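Local coordinates for protein esterase (Xanthomonas oryzae pv. oryzae, PDB 3H2G) that hydrolyses ester bonds, probably as an alpha/beta hydrolase of the secretory lipase family, degrading the rice cell wall during pathogenesis, at residues 38-44 against 112-117. Numbering follows the deposited sequence.
Sequences EQAKCNV and RLASQG
Ser-115 O receives the backbone N-H groups of both Lys-41 and Cys-42, a polar loop-to-helix-end contact that ties the lead-in to strand 43-54 to the C-terminal end of helix 108-114, at the periphery of the alpha/beta-hydrolase fold, its centre about 22 Å from that of the chain. The Lys-41 bond is 2.9 Å long with an N-H...O angle of 156°; that from Cys-42 is more bent and weak. The helix ends in a Schellman motif with Gly-117, at positive phi, as its C' residue, consistent with Ser-115 O being left for the loop. Gln-116 starts away from residues 38-44, but a bend at chi2 (-55°) returns its amide: NE2 donates to Gln-39 O at 3.1 Å, the acceptor in the amide plane, the donor above the carbonyl plane. NE2 also donates to a water that in turn donates to Glu-38 OE1. Arg-112 NH1 meets Glu-38 OE1 at 3.1 Å in a weakly bonded salt bridge, carboxylate and guanidinium planes 77° apart. Further along, Val-44 CG1 packs on Ala-114 CB at 3.7 Å, and Cys-42 is disulfide-bonded to Cys-75. Two loop N-H groups thus satisfy Ser-115 O, though Cys-42 O is buried without a partner; the Glu-38/Arg-112 pair is one link in a charge network, with Arg-389 and Glu-382 of helix 376-396 as their respective second partners.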
ATOM      1  N   GLU A  38      19.824  -8.932 -14.535  1.00 24.11           N
ATOM      2  CA  GLU A  38      20.177  -8.207 -13.319  1.00 22.07           C
ATOM      3  C   GLU A  38      20.867  -9.093 -12.292  1.00 18.88           C
ATOM      4  O   GLU A  38      20.451 -10.226 -12.056  1.00 18.18           O
ATOM      5  CB  GLU A  38      18.919  -7.606 -12.690  1.00 23.82           C
ATOM      6  CG  GLU A  38      18.982  -6.109 -12.473  1.00 26.10           C
ATOM      7  CD  GLU A  38      17.680  -5.553 -11.938  1.00 26.08           C
ATOM      8  OE1 GLU A  38      17.344  -5.839 -10.769  1.00 24.72           O
ATOM      9  OE2 GLU A  38      16.987  -4.839 -12.692  1.00 28.53           O
ATOM     10  N   GLN A  39      21.923  -8.571 -11.681  1.00 17.45           N
ATOM     11  CA  GLN A  39      22.653  -9.317 -10.665  1.00 16.50           C
ATOM     12  C   GLN A  39      22.561  -8.595  -9.328  1.00 13.79           C
ATOM     13  O   GLN A  39      22.681  -7.372  -9.263  1.00 11.93           O
ATOM     14  CB  GLN A  39      24.121  -9.474 -11.065  1.00 18.66           C
ATOM     15  CG  GLN A  39      24.341 -10.342 -12.295  1.00 23.31           C
ATOM     16  CD  GLN A  39      25.810 -10.520 -12.623  1.00 26.79           C
ATOM     17  OE1 GLN A  39      26.591 -10.981 -11.791  1.00 29.32           O
ATOM     18  NE2 GLN A  39      26.193 -10.152 -13.839  1.00 30.05           N
ATOM     19  N   ALA A  40      22.337  -9.356  -8.263  1.00 11.82           N
ATOM     20  CA  ALA A  40      22.240  -8.773  -6.931  1.00 11.45           C
ATOM     21  C   ALA A  40      23.621  -8.314  -6.499  1.00 10.76           C
ATOM     22  O   ALA A  40      24.632  -8.848  -6.955  1.00 10.28           O
ATOM     23  CB  ALA A  40      21.703  -9.806  -5.941  1.00 10.58           C
ATOM     24  N   LYS A  41      23.673  -7.310  -5.632  1.00 11.48           N
ATOM     25  CA  LYS A  41      24.962  -6.839  -5.148  1.00 12.51           C
ATOM     26  C   LYS A  41      25.073  -7.054  -3.647  1.00  9.64           C
ATOM     27  O   LYS A  41      26.164  -6.974  -3.086  1.00  8.91           O
ATOM     28  CB  LYS A  41      25.163  -5.354  -5.464  1.00 16.94           C
ATOM     29  CG  LYS A  41      24.257  -4.413  -4.697  1.00 22.42           C
ATOM     30  CD  LYS A  41      24.932  -3.061  -4.467  1.00 27.20           C
ATOM     31  CE  LYS A  41      25.385  -2.424  -5.770  1.00 30.17           C
ATOM     32  NZ  LYS A  41      26.068  -1.119  -5.532  1.00 34.77           N
ATOM     33  N   CYS A  42      23.946  -7.358  -3.007  1.00  7.09           N
ATOM     34  CA  CYS A  42      23.909  -7.539  -1.556  1.00  7.44           C
ATOM     35  C   CYS A  42      23.244  -8.819  -1.069  1.00  7.58           C
ATOM     36  O   CYS A  42      22.359  -9.367  -1.731  1.00  6.11           O
ATOM     37  CB  CYS A  42      23.144  -6.374  -0.914  1.00  7.46           C
ATOM     38  SG  CYS A  42      23.671  -4.721  -1.452  1.00  9.29           S
ATOM     39  N   ASN A  43      23.679  -9.287   0.101  1.00  7.43           N
ATOM     40  CA  ASN A  43      23.045 -10.437   0.735  1.00  6.76           C
ATOM     41  C   ASN A  43      21.894  -9.691   1.420  1.00  6.79           C
ATOM     42  O   ASN A  43      21.992  -8.480   1.632  1.00  5.33           O
ATOM     43  CB  ASN A  43      23.933 -11.067   1.821  1.00  9.27           C
ATOM     44  CG  ASN A  43      25.240 -11.624   1.280  1.00 11.17           C
ATOM     45  OD1 ASN A  43      25.269 -12.314   0.262  1.00 10.60           O
ATOM     46  ND2 ASN A  43      26.333 -11.343   1.986  1.00 13.37           N
ATOM     47  N   VAL A  44      20.815 -10.383   1.764  1.00  6.60           N
ATOM     48  CA  VAL A  44      19.693  -9.708   2.411  1.00  6.70           C
ATOM     49  C   VAL A  44      19.230 -10.424   3.671  1.00  7.76           C
ATOM     50  O   VAL A  44      18.942 -11.618   3.644  1.00  7.74           O
ATOM     51  CB  VAL A  44      18.484  -9.581   1.453  1.00  5.10           C
ATOM     52  CG1 VAL A  44      17.322  -8.898   2.164  1.00  5.02           C
ATOM     53  CG2 VAL A  44      18.883  -8.793   0.214  1.00  5.30           C
ATOM     54  N   ARG A 112      14.810  -6.921  -5.894  1.00  5.92           N
ATOM     55  CA  ARG A 112      15.042  -5.693  -6.649  1.00  5.62           C
ATOM     56  C   ARG A 112      15.537  -4.497  -5.847  1.00  5.68           C
ATOM     57  O   ARG A 112      16.217  -3.630  -6.387  1.00  5.11           O
ATOM     58  CB  ARG A 112      13.756  -5.276  -7.365  1.00  7.67           C
ATOM     59  CG  ARG A 112      13.152  -6.343  -8.250  1.00  7.44           C
ATOM     60  CD  ARG A 112      14.038  -6.652  -9.441  1.00  9.86           C
ATOM     61  NE  ARG A 112      13.380  -7.592 -10.344  1.00 10.53           N
ATOM     62  CZ  ARG A 112      13.815  -7.892 -11.562  1.00 11.96           C
ATOM     63  NH1 ARG A 112      14.919  -7.327 -12.034  1.00 11.76           N
ATOM     64  NH2 ARG A 112      13.135  -8.748 -12.313  1.00 13.63           N
ATOM     65  N   LEU A 113      15.189  -4.443  -4.567  1.00  6.01           N
ATOM     66  CA  LEU A 113      15.569  -3.305  -3.739  1.00  6.57           C
ATOM     67  C   LEU A 113      16.626  -3.584  -2.670  1.00  5.89           C
ATOM     68  O   LEU A 113      17.712  -3.001  -2.703  1.00  5.62           O
ATOM     69  CB  LEU A 113      14.308  -2.713  -3.101  1.00  5.99           C
ATOM     70  CG  LEU A 113      13.302  -2.147  -4.118  1.00  7.44           C
ATOM     71  CD1 LEU A 113      12.008  -1.778  -3.419  1.00  7.48           C
ATOM     72  CD2 LEU A 113      13.904  -0.929  -4.817  1.00  7.00           C
ATOM     73  N   ALA A 114      16.315  -4.463  -1.723  1.00  5.10           N
ATOM     74  CA  ALA A 114      17.268  -4.779  -0.661  1.00  5.23           C
ATOM     75  C   ALA A 114      18.566  -5.345  -1.233  1.00  5.50           C
ATOM     76  O   ALA A 114      19.652  -5.085  -0.709  1.00  6.27           O
ATOM     77  CB  ALA A 114      16.654  -5.776   0.322  1.00  5.94           C
ATOM     78  N   SER A 115      18.449  -6.118  -2.308  1.00  5.03           N
ATOM     79  CA  SER A 115      19.613  -6.735  -2.937  1.00  6.75           C
ATOM     80  C   SER A 115      20.509  -5.702  -3.603  1.00  5.89           C
ATOM     81  O   SER A 115      21.634  -6.012  -3.999  1.00  5.65           O
ATOM     82  CB  SER A 115      19.171  -7.751  -3.984  1.00  6.17           C
ATOM     83  OG  SER A 115      18.596  -7.093  -5.100  1.00  9.82           O
ATOM     84  N   GLN A 116      20.001  -4.481  -3.736  1.00  6.20           N
ATOM     85  CA  GLN A 116      20.758  -3.405  -4.356  1.00  7.22           C
ATOM     86  C   GLN A 116      21.222  -2.354  -3.349  1.00  8.68           C
ATOM     87  O   GLN A 116      21.696  -1.284  -3.738  1.00  8.73           O
ATOM     88  CB  GLN A 116      19.925  -2.740  -5.457  1.00  7.87           C
ATOM     89  CG  GLN A 116      19.654  -3.628  -6.662  1.00  7.79           C
ATOM     90  CD  GLN A 116      20.922  -4.199  -7.282  1.00  9.61           C
ATOM     91  OE1 GLN A 116      21.969  -3.545  -7.309  1.00 10.04           O
ATOM     92  NE2 GLN A 116      20.828  -5.418  -7.803  1.00  8.98           N
ATOM     93  N   GLY A 117      21.071  -2.648  -2.061  1.00  7.89           N
ATOM     94  CA  GLY A 117      21.529  -1.717  -1.042  1.00  7.48           C
ATOM     95  C   GLY A 117      20.486  -0.860  -0.355  1.00  7.53           C
ATOM     96  O   GLY A 117      20.831   0.035   0.414  1.00  8.11           O
TER
HETATM   97  O   HOH W   1      18.335  -6.481  -8.429  1.00 21.08           O